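Local coordinates for putative oxidoreductase (Bacteroides fragilis NCTC 9343, PDB 3FHL), which is a putative oxidoreductase of the Gfo/Idh/MocA family, with a Rossmann-fold domain that probably binds a nicotinamide dinucleotide, at residues Glu107-Ala112 against His327-Leu332; His182-Ala187 against Ile335-Ala340; Leu286-Ile291 against Glu295-Tyr300. One frame throughout, in Å; residues are numbered along the deposited sequence.

Contact 1. Residues Glu107-Ala112 against His327-Leu332; sequences ELIALA and HAQDIL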
loop_
_atom_site.group_PDB
_atom_site.type_symbol
_atom_site.label_atom_id
_atom_site.label_comp_id
_atom_site.label_asym_id
_atom_site.label_seq_id
_atom_site.Cartn_x
_atom_site.Cartn_y
_atom_site.Cartn_z
ATOM N N GLU C 107 17.069 -5.843 31.481
ATOM C CA GLU C 107 17.628 -6.536 32.647
ATOM C C GLU C 107 18.104 -7.961 32.319
ATOM O O GLU C 107 19.204 -8.364 32.719
ATOM C CB GLU C 107 16.606 -6.577 33.784
ATOM C CG GLU C 107 17.162 -7.112 35.102
ATOM C CD GLU C 107 16.076 -7.470 36.099
ATOM O OE1 GLU C 107 14.947 -6.948 35.971
ATOM O OE2 GLU C 107 16.352 -8.276 37.015
ATOM N N LEU C 108 17.272 -8.712 31.600
ATOM C CA LEU C 108 17.606 -10.076 31.187
ATOM C C LEU C 108 18.814 -10.133 30.266
ATOM O O LEU C 108 19.675 -11.009 30.422
ATOM C CB LEU C 108 16.407 -10.743 30.516
ATOM C CG LEU C 108 15.245 -11.120 31.433
ATOM C CD1 LEU C 108 14.206 -11.900 30.645
ATOM C CD2 LEU C 108 15.734 -11.925 32.629
ATOM N N ILE C 109 18.875 -9.195 29.319
ATOM C CA ILE C 109 19.972 -9.100 28.351
ATOM C C ILE C 109 21.307 -8.849 29.068
ATOM O O ILE C 109 22.306 -9.507 28.772
ATOM C CB ILE C 109 19.675 -8.029 27.257
ATOM C CG1 ILE C 109 18.591 -8.550 26.288
ATOM C CG2 ILE C 109 20.945 -7.624 26.487
ATOM C CD1 ILE C 109 17.974 -7.482 25.385
ATOM N N ALA C 110 21.298 -7.926 30.031
ATOM C CA ALA C 110 22.484 -7.628 30.848
ATOM C C ALA C 110 22.914 -8.804 31.743
ATOM O O ALA C 110 24.106 -9.060 31.885
ATOM C CB ALA C 110 22.251 -6.381 31.673
ATOM N N LEU C 111 21.945 -9.511 32.331
ATOM C CA LEU C 111 22.230 -10.708 33.125
ATOM C C LEU C 111 22.886 -11.806 32.281
ATOM O O LEU C 111 23.925 -12.347 32.668
ATOM C CB LEU C 111 20.962 -11.231 33.808
ATOM C CG LEU C 111 21.031 -12.510 34.650
ATOM C CD1 LEU C 111 21.895 -12.339 35.899
ATOM C CD2 LEU C 111 19.624 -12.969 35.042
ATOM N N ALA C 112 22.299 -12.115 31.121
ATOM C CA ALA C 112 22.888 -13.089 30.206
ATOM C C ALA C 112 24.290 -12.686 29.738
ATOM O O ALA C 112 25.168 -13.539 29.596
ATOM C CB ALA C 112 21.966 -13.330 29.003
ATOM N N HIS C 327 19.418 -12.438 18.598
ATOM C CA HIS C 327 19.613 -11.778 19.887
ATOM C C HIS C 327 18.306 -11.203 20.419
ATOM O O HIS C 327 17.495 -10.678 19.656
ATOM C CB HIS C 327 20.607 -10.628 19.763
ATOM C CG HIS C 327 22.031 -11.061 19.616
ATOM N ND1 HIS C 327 22.694 -11.035 18.410
ATOM C CD2 HIS C 327 22.927 -11.504 20.529
ATOM C CE1 HIS C 327 23.934 -11.457 18.582
ATOM N NE2 HIS C 327 24.101 -11.747 19.860
ATOM N N ALA C 328 18.112 -11.300 21.732
ATOM C CA ALA C 328 16.948 -10.712 22.394
ATOM C C ALA C 328 16.799 -9.210 22.150
ATOM O O ALA C 328 15.670 -8.698 22.133
ATOM C CB ALA C 328 16.989 -11.000 23.884
ATOM N N GLN C 329 17.922 -8.515 21.936
ATOM C CA GLN C 329 17.903 -7.071 21.640
ATOM C C GLN C 329 17.094 -6.779 20.362
ATOM O O GLN C 329 16.463 -5.730 20.258
ATOM C CB GLN C 329 19.323 -6.518 21.511
ATOM C CG GLN C 329 19.433 -5.010 21.305
ATOM C CD GLN C 329 18.921 -4.215 22.482
ATOM O OE1 GLN C 329 19.275 -4.489 23.631
ATOM N NE2 GLN C 329 18.089 -3.207 22.206
ATOM N N ASP C 330 17.100 -7.722 19.417
ATOM C CA ASP C 330 16.311 -7.594 18.183
ATOM C C ASP C 330 14.824 -7.349 18.453
ATOM O O ASP C 330 14.231 -6.501 17.801
ATOM C CB ASP C 330 16.492 -8.806 17.260
ATOM C CG ASP C 330 17.846 -8.828 16.567
ATOM O OD1 ASP C 330 18.629 -7.857 16.690
ATOM O OD2 ASP C 330 18.133 -9.829 15.881
ATOM N N ILE C 331 14.235 -8.060 19.416
ATOM C CA ILE C 331 12.818 -7.855 19.734
ATOM C C ILE C 331 12.570 -6.546 20.493
ATOM O O ILE C 331 11.499 -5.970 20.373
ATOM C CB ILE C 331 12.144 -9.084 20.415
ATOM C CG1 ILE C 331 10.626 -9.093 20.192
ATOM C CG2 ILE C 331 12.399 -9.122 21.897
ATOM C CD1 ILE C 331 10.186 -9.203 18.736
ATOM N N LEU C 332 13.558 -6.064 21.248
ATOM C CA LEU C 332 13.404 -4.773 21.905
ATOM C C LEU C 332 13.394 -3.673 20.854
ATOM O O LEU C 332 12.624 -2.722 20.964
ATOM C CB LEU C 332 14.505 -4.517 22.932
ATOM C CG LEU C 332 14.582 -5.397 24.179
ATOM C CD1 LEU C 332 15.423 -4.646 25.189
ATOM C CD2 LEU C 332 13.215 -5.727 24.778
#

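Contact 2. Residues His182-Ala187 against Ile335-Ala340; sequences HLIDQA and IRIIEA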
loop_
_atom_site.group_PDB
_atom_site.type_symbol
_atom_site.label_atom_id
_atom_site.label_comp_id
_atom_site.label_asym_id
_atom_site.label_seq_id
_atom_site.Cartn_x
_atom_site.Cartn_y
_atom_site.Cartn_z
ATOM N N HIS C 182 6.462 -9.343 13.176
ATOM C CA HIS C 182 7.164 -10.148 12.167
ATOM C C HIS C 182 7.690 -9.321 10.993
ATOM O O HIS C 182 8.810 -9.534 10.536
ATOM C CB HIS C 182 6.269 -11.271 11.617
ATOM C CG HIS C 182 5.796 -12.242 12.650
ATOM N ND1 HIS C 182 6.627 -13.171 13.234
ATOM C CD2 HIS C 182 4.564 -12.459 13.168
ATOM C CE1 HIS C 182 5.932 -13.902 14.086
ATOM N NE2 HIS C 182 4.677 -13.492 14.062
ATOM N N LEU C 183 6.881 -8.380 10.505
ATOM C CA LEU C 183 7.238 -7.594 9.319
ATOM C C LEU C 183 8.318 -6.580 9.623
ATOM O O LEU C 183 9.194 -6.341 8.796
ATOM C CB LEU C 183 6.004 -6.864 8.743
ATOM C CG LEU C 183 4.809 -7.750 8.344
ATOM C CD1 LEU C 183 3.774 -6.944 7.600
ATOM C CD2 LEU C 183 5.249 -8.946 7.471
ATOM N N ILE C 184 8.192 -5.928 10.776
ATOM C CA ILE C 184 9.186 -4.971 11.241
ATOM C C ILE C 184 10.535 -5.661 11.482
ATOM O O ILE C 184 11.568 -5.167 11.035
ATOM C CB ILE C 184 8.728 -4.243 12.528
ATOM C CG1 ILE C 184 7.528 -3.327 12.238
ATOM C CG2 ILE C 184 9.868 -3.403 13.061
ATOM C CD1 ILE C 184 6.669 -2.992 13.448
ATOM N N ASP C 185 10.515 -6.802 12.176
ATOM C CA ASP C 185 11.748 -7.589 12.374
ATOM C C ASP C 185 12.502 -7.865 11.072
ATOM O O ASP C 185 13.699 -7.577 10.963
ATOM C CB ASP C 185 11.449 -8.900 13.095
ATOM C CG ASP C 185 12.697 -9.749 13.295
ATOM O OD1 ASP C 185 13.646 -9.285 13.989
ATOM O OD2 ASP C 185 12.721 -10.877 12.749
ATOM N N GLN C 186 11.774 -8.365 10.077
ATOM C CA GLN C 186 12.317 -8.592 8.742
ATOM C C GLN C 186 12.887 -7.330 8.124
ATOM O O GLN C 186 13.980 -7.374 7.557
ATOM C CB GLN C 186 11.245 -9.175 7.818
ATOM C CG GLN C 186 10.863 -10.649 8.092
ATOM C CD GLN C 186 9.695 -11.102 7.224
ATOM O OE1 GLN C 186 9.018 -10.276 6.617
ATOM N NE2 GLN C 186 9.452 -12.417 7.162
ATOM N N ALA C 187 12.169 -6.202 8.235
ATOM C CA ALA C 187 12.640 -4.960 7.601
ATOM C C ALA C 187 13.920 -4.446 8.238
ATOM O O ALA C 187 14.827 -3.994 7.530
ATOM C CB ALA C 187 11.554 -3.866 7.615
ATOM N N ILE C 335 10.013 -3.746 19.159
ATOM C CA ILE C 335 9.029 -3.140 20.067
ATOM C C ILE C 335 9.126 -1.616 20.093
ATOM O O ILE C 335 8.105 -0.938 20.207
ATOM C CB ILE C 335 9.108 -3.750 21.496
ATOM C CG1 ILE C 335 8.481 -5.145 21.499
ATOM C CG2 ILE C 335 8.409 -2.868 22.551
ATOM C CD1 ILE C 335 8.783 -5.953 22.755
ATOM N N ARG C 336 10.339 -1.084 19.957
ATOM C CA ARG C 336 10.528 0.350 19.849
ATOM C C ARG C 336 9.797 0.902 18.616
ATOM O O ARG C 336 9.090 1.914 18.713
ATOM C CB ARG C 336 12.013 0.695 19.765
ATOM C CG ARG C 336 12.304 2.186 19.698
ATOM C CD ARG C 336 13.792 2.441 19.851
ATOM N NE ARG C 336 14.146 3.854 19.752
ATOM C CZ ARG C 336 15.324 4.296 19.316
ATOM N NH1 ARG C 336 16.257 3.434 18.924
ATOM N NH2 ARG C 336 15.566 5.599 19.258
ATOM N N ILE C 337 9.968 0.228 17.474
ATOM C CA ILE C 337 9.243 0.569 16.244
ATOM C C ILE C 337 7.720 0.451 16.403
ATOM O O ILE C 337 6.987 1.352 15.982
ATOM C CB ILE C 337 9.744 -0.254 15.022
ATOM C CG1 ILE C 337 11.257 -0.105 14.850
ATOM C CG2 ILE C 337 9.022 0.164 13.722
ATOM C CD1 ILE C 337 11.713 1.308 14.649
ATOM N N ILE C 338 7.253 -0.632 17.024
ATOM C CA ILE C 338 5.822 -0.829 17.289
ATOM C C ILE C 338 5.251 0.312 18.151
ATOM O O ILE C 338 4.193 0.858 17.851
ATOM C CB ILE C 338 5.548 -2.180 17.965
ATOM C CG1 ILE C 338 5.750 -3.331 16.972
ATOM C CG2 ILE C 338 4.128 -2.233 18.540
ATOM C CD1 ILE C 338 5.578 -4.725 17.586
ATOM N N GLU C 339 5.976 0.682 19.203
ATOM C CA GLU C 339 5.555 1.770 20.072
ATOM C C GLU C 339 5.537 3.095 19.320
ATOM O O GLU C 339 4.627 3.893 19.515
ATOM C CB GLU C 339 6.431 1.832 21.329
ATOM C CG GLU C 339 6.118 0.692 22.317
ATOM C CD GLU C 339 7.073 0.637 23.512
ATOM O OE1 GLU C 339 8.092 1.368 23.527
ATOM O OE2 GLU C 339 6.800 -0.154 24.439
ATOM N N ALA C 340 6.521 3.308 18.444
ATOM C CA ALA C 340 6.552 4.507 17.596
ATOM C C ALA C 340 5.389 4.560 16.609
ATOM O O ALA C 340 4.855 5.631 16.342
ATOM C CB ALA C 340 7.860 4.622 16.874
#

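Contact 3. Residues Leu286-Ile291 against Glu295-Tyr300; sequences LLHTEI and EICRKY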
loop_
_atom_site.group_PDB
_atom_site.type_symbol
_atom_site.label_atom_id
_atom_site.label_comp_id
_atom_site.label_asym_id
_atom_site.label_seq_id
_atom_site.Cartn_x
_atom_site.Cartn_y
_atom_site.Cartn_z
ATOM N N LEU C 286 6.971 -13.777 -8.945
ATOM C CA LEU C 286 7.298 -13.388 -10.302
ATOM C C LEU C 286 8.500 -12.444 -10.322
ATOM O O LEU C 286 8.494 -11.379 -9.689
ATOM C CB LEU C 286 6.092 -12.690 -10.953
ATOM C CG LEU C 286 6.256 -12.290 -12.423
ATOM C CD1 LEU C 286 6.327 -13.542 -13.305
ATOM C CD2 LEU C 286 5.105 -11.406 -12.865
ATOM N N LEU C 287 9.512 -12.809 -11.090
ATOM C CA LEU C 287 10.662 -11.932 -11.268
ATOM C C LEU C 287 10.606 -11.310 -12.656
ATOM O O LEU C 287 10.564 -12.021 -13.662
ATOM C CB LEU C 287 11.963 -12.707 -11.059
ATOM C CG LEU C 287 13.286 -12.021 -11.394
ATOM C CD1 LEU C 287 13.623 -10.952 -10.349
ATOM C CD2 LEU C 287 14.397 -13.062 -11.515
ATOM N N HIS C 288 10.604 -9.986 -12.705
ATOM C CA HIS C 288 10.528 -9.262 -13.971
ATOM C C HIS C 288 11.677 -8.285 -13.954
ATOM O O HIS C 288 11.601 -7.260 -13.298
ATOM C CB HIS C 288 9.187 -8.523 -14.079
ATOM C CG HIS C 288 8.936 -7.883 -15.415
ATOM N ND1 HIS C 288 7.722 -7.323 -15.749
ATOM C CD2 HIS C 288 9.738 -7.710 -16.496
ATOM C CE1 HIS C 288 7.791 -6.820 -16.969
ATOM N NE2 HIS C 288 9.002 -7.041 -17.444
ATOM N N THR C 289 12.755 -8.622 -14.655
ATOM C CA THR C 289 13.983 -7.832 -14.590
ATOM C C THR C 289 14.808 -8.008 -15.866
ATOM O O THR C 289 14.384 -8.695 -16.797
ATOM C CB THR C 289 14.807 -8.187 -13.307
ATOM O OG1 THR C 289 15.828 -7.208 -13.091
ATOM C CG2 THR C 289 15.439 -9.600 -13.399
ATOM N N GLU C 290 15.960 -7.351 -15.913
ATOM C CA GLU C 290 16.900 -7.494 -17.006
ATOM C C GLU C 290 18.039 -8.399 -16.531
ATOM O O GLU C 290 18.723 -8.081 -15.554
ATOM C CB GLU C 290 17.436 -6.120 -17.412
ATOM C CG GLU C 290 18.282 -6.112 -18.669
ATOM C CD GLU C 290 18.855 -4.738 -18.982
ATOM O OE1 GLU C 290 18.359 -4.093 -19.935
ATOM O OE2 GLU C 290 19.794 -4.298 -18.277
ATOM N N ILE C 291 18.213 -9.540 -17.199
ATOM C CA ILE C 291 19.351 -10.437 -16.939
ATOM C C ILE C 291 20.247 -10.514 -18.184
ATOM O O ILE C 291 19.779 -10.866 -19.269
ATOM C CB ILE C 291 18.891 -11.837 -16.432
ATOM C CG1 ILE C 291 18.224 -11.694 -15.060
ATOM C CG2 ILE C 291 20.080 -12.828 -16.348
ATOM C CD1 ILE C 291 17.503 -12.921 -14.570
ATOM N N GLU C 295 15.368 -8.711 -21.227
ATOM C CA GLU C 295 14.212 -8.667 -20.339
ATOM C C GLU C 295 13.661 -10.072 -20.120
ATOM O O GLU C 295 13.394 -10.796 -21.080
ATOM C CB GLU C 295 13.130 -7.752 -20.925
ATOM C CG GLU C 295 11.863 -7.617 -20.067
ATOM C CD GLU C 295 10.878 -6.582 -20.618
ATOM O OE1 GLU C 295 10.988 -6.206 -21.808
ATOM O OE2 GLU C 295 9.990 -6.145 -19.855
ATOM N N ILE C 296 13.511 -10.459 -18.854
ATOM C CA ILE C 296 12.915 -11.748 -18.502
ATOM C C ILE C 296 11.740 -11.535 -17.561
ATOM O O ILE C 296 11.719 -10.571 -16.794
ATOM C CB ILE C 296 13.955 -12.752 -17.878
ATOM C CG1 ILE C 296 14.422 -12.312 -16.483
ATOM C CG2 ILE C 296 15.153 -12.972 -18.811
ATOM C CD1 ILE C 296 13.761 -13.073 -15.331
ATOM N N CYS C 297 10.770 -12.438 -17.619
ATOM C CA CYS C 297 9.587 -12.352 -16.785
ATOM C C CYS C 297 9.115 -13.771 -16.520
ATOM O O CYS C 297 8.473 -14.387 -17.368
ATOM C CB CYS C 297 8.495 -11.525 -17.479
ATOM S SG CYS C 297 7.147 -11.031 -16.394
ATOM N N ARG C 298 9.435 -14.281 -15.344
ATOM C CA ARG C 298 9.122 -15.646 -15.020
ATOM C C ARG C 298 9.085 -15.918 -13.552
ATOM O O ARG C 298 9.570 -15.147 -12.796
ATOM C CB ARG C 298 10.098 -16.580 -15.684
ATOM C CG ARG C 298 11.431 -16.557 -15.089
ATOM C CD ARG C 298 12.507 -16.920 -16.076
ATOM N NE ARG C 298 13.761 -16.973 -15.356
ATOM C CZ ARG C 298 14.942 -16.637 -15.832
ATOM N NH1 ARG C 298 15.966 -16.706 -15.043
ATOM N NH2 ARG C 298 15.103 -16.245 -17.070
ATOM N N LYS C 299 8.482 -17.023 -13.167
ATOM C CA LYS C 299 8.492 -17.457 -11.780
ATOM C C LYS C 299 9.921 -17.744 -11.321
ATOM O O LYS C 299 10.731 -18.304 -12.068
ATOM C CB LYS C 299 7.573 -18.665 -11.573
ATOM C CG LYS C 299 6.095 -18.328 -11.674
ATOM C CD LYS C 299 5.749 -17.071 -10.851
ATOM C CE LYS C 299 4.278 -16.941 -10.616
ATOM N NZ LYS C 299 3.787 -17.998 -9.682
ATOM N N TYR C 300 10.239 -17.311 -10.104
ATOM C CA TYR C 300 11.598 -17.430 -9.585
ATOM C C TYR C 300 11.673 -18.616 -8.627
ATOM O O TYR C 300 11.022 -18.588 -7.581
ATOM C CB TYR C 300 12.011 -16.136 -8.871
ATOM C CG TYR C 300 13.435 -16.170 -8.367
ATOM C CD1 TYR C 300 14.499 -16.118 -9.247
ATOM C CD2 TYR C 300 13.710 -16.288 -7.007
ATOM C CE1 TYR C 300 15.808 -16.165 -8.791
ATOM C CE2 TYR C 300 15.013 -16.334 -6.537
ATOM C CZ TYR C 300 16.057 -16.270 -7.433
ATOM O OH TYR C 300 17.349 -16.305 -6.968
#

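Contact 1. Residues Glu107-Ala112 against His327-Leu332
I109 reaches from helix 102-115 into the first turn of helix 328-347, and its side chain carries the whole contact from its own side. The two short helical segments run nearly antiparallel, at 162°, with their axes 10.7 Å apart at closest approach. One branch spans the distance between them. With CG1 beside the backbone N (chi1 -73°) and CD1 anti to CA, the isoleucine extends its ethyl arm toward the opposing turn.

The tight part lies at this arm. Halfway along it, I109 CG1 rests on A328 CB at 3.8 Å, and CD1 then enters between residues on successive turns, meeting L332 CD1 at 3.8 Å. The same methyl group also abuts the backbone, with I109 CD1 3.6 Å from Q329 N. A328 has further neighbours: its methyl also touches L119 and V121 of strand 119-122 as well as F98, and its backbone is hydrogen-bonded to L119.

The looser, solvent side belongs to Q329. Its chain crosses I109 at about a right angle, and a bend at chi2 (64°) brings the amide over I109, with OE1 3.7 Å from I109 CD1. This is a van der Waals touch, not a polar bond; the amide's NE2 is hydrogen-bonded to N333 OD1, one turn further along the same helix.

The contact thus joins the Rossmann-fold part of the chain to the C-terminal alpha/beta part by a narrow hydrophobic seam of 138 Å². No hydrogen bond spans the two segments. Between them the contact therefore rests on nonpolar van der Waals packing of I109, with the A328-L119 backbone bonding as a polar tie beside it; the polar side-chain link nearby is the salt bridge from D330 to R126.

Contact 2. Residues His182-Ala187 against Ile335-Ala340
Two helices of the C-terminal alpha/beta domain, 180-191 and 328-347, meet here on the layer that covers its large mixed sheet. I184 is the meeting point on the first helix, and it lies against I337 and I338, adjacent residues of the second.

Its two branches divide the task. The CG2 methyl of I184 presses on the branch point of I337, 3.7 Å from I337 CB, and lies at the same distance from I337 CG2. The longer arm reaches on to I338: I184 CD1 lies 3.7 Å from I338 CG1, still touching I337 CG2 at 3.9 Å. With chi1 at -67°, CG2 stands anti to the backbone N, which brings both branches to the facing helix at once. I337 turns the end of its longer arm, CD1, away from I184 (chi1 -54°, chi2 -59°); its side chain also touches L218 and P194 of the sheet beneath.

All three isoleucines are buried. Polar neighbours on helix 180-191 turn elsewhere: D185 forms a salt bridge with R126, and H182 touches K96 of the Glu-Lys-Pro sequence characteristic of this family. The interface between the two segments is purely aliphatic, with no hydrogen bond, and so rests on the close fit of branched side chains and on their exclusion from water.

Contact 3. Residues Leu286-Ile291 against Glu295-Tyr300
Backbone hydrogen bonds join L286-I291 to E295-Y300 as the two antiparallel arms of a beta hairpin at the edge of the large mixed sheet. L287 with R298 and T289 with I296 are the hydrogen-bonded pairs; the straightest bond runs from I296 N to T289 O, 2.8 Å long and nearly linear at 179°.

The face bearing H288, C297 and E295 is mixed but mostly polar. H288 NE2 donates to E295 OE2 at 2.8 Å, in the ring plane and to the anti lone pair of the carboxylate, whose plane is turned only 20° from the ring. The other ring nitrogen, ND1, is hydrogen-bonded to E239 of the second subunit. C297 SG lies over one imidazole face, 4.0 Å from the ring centroid. L286 shares this face, its CD2 touching C297 SG and its CD1 3.6 Å from R298 C.

Apolar groups dominate the reverse face. L287 CD2 touches I296 CD1 at 3.9 Å and Y300 CD1 at 3.8 Å, the leucine and tyrosine lying side by side. Farther along, I291 CD1 packs on I296 CG1 at 3.7 Å, and I296 CD1 lies over the centre of the R298 guanidinium. The Y300 hydroxyl is hydrogen-bonded to D136, which ties the hairpin to helix 129-139.

Two carboxylates would tend to stabilise a protonated imidazole in H288, though R238 of the second subunit, beside it, would offset part.

Overall arrangement
From the N terminus, the chain first passes through the Rossmann-fold region, where 107-112 opens contact 1; 182-187, in the C-terminal domain, then opens contact 2. Contact 3 begins and closes next, a short hairpin enclosed by both longer loops. Contact 1 closes at 327-332 and contact 2 at 335-340, so these two cross, both ending on helix 328-347. That helix consequently faces the Rossmann-fold domain, through helix 102-115, at its start and helix 180-191 farther on. The centres of contacts 1 and 2 are about 16 Å apart. Contact 3 is remote, its centre about 41 Å from that of contact 1, at the sheet edge beside the second subunit.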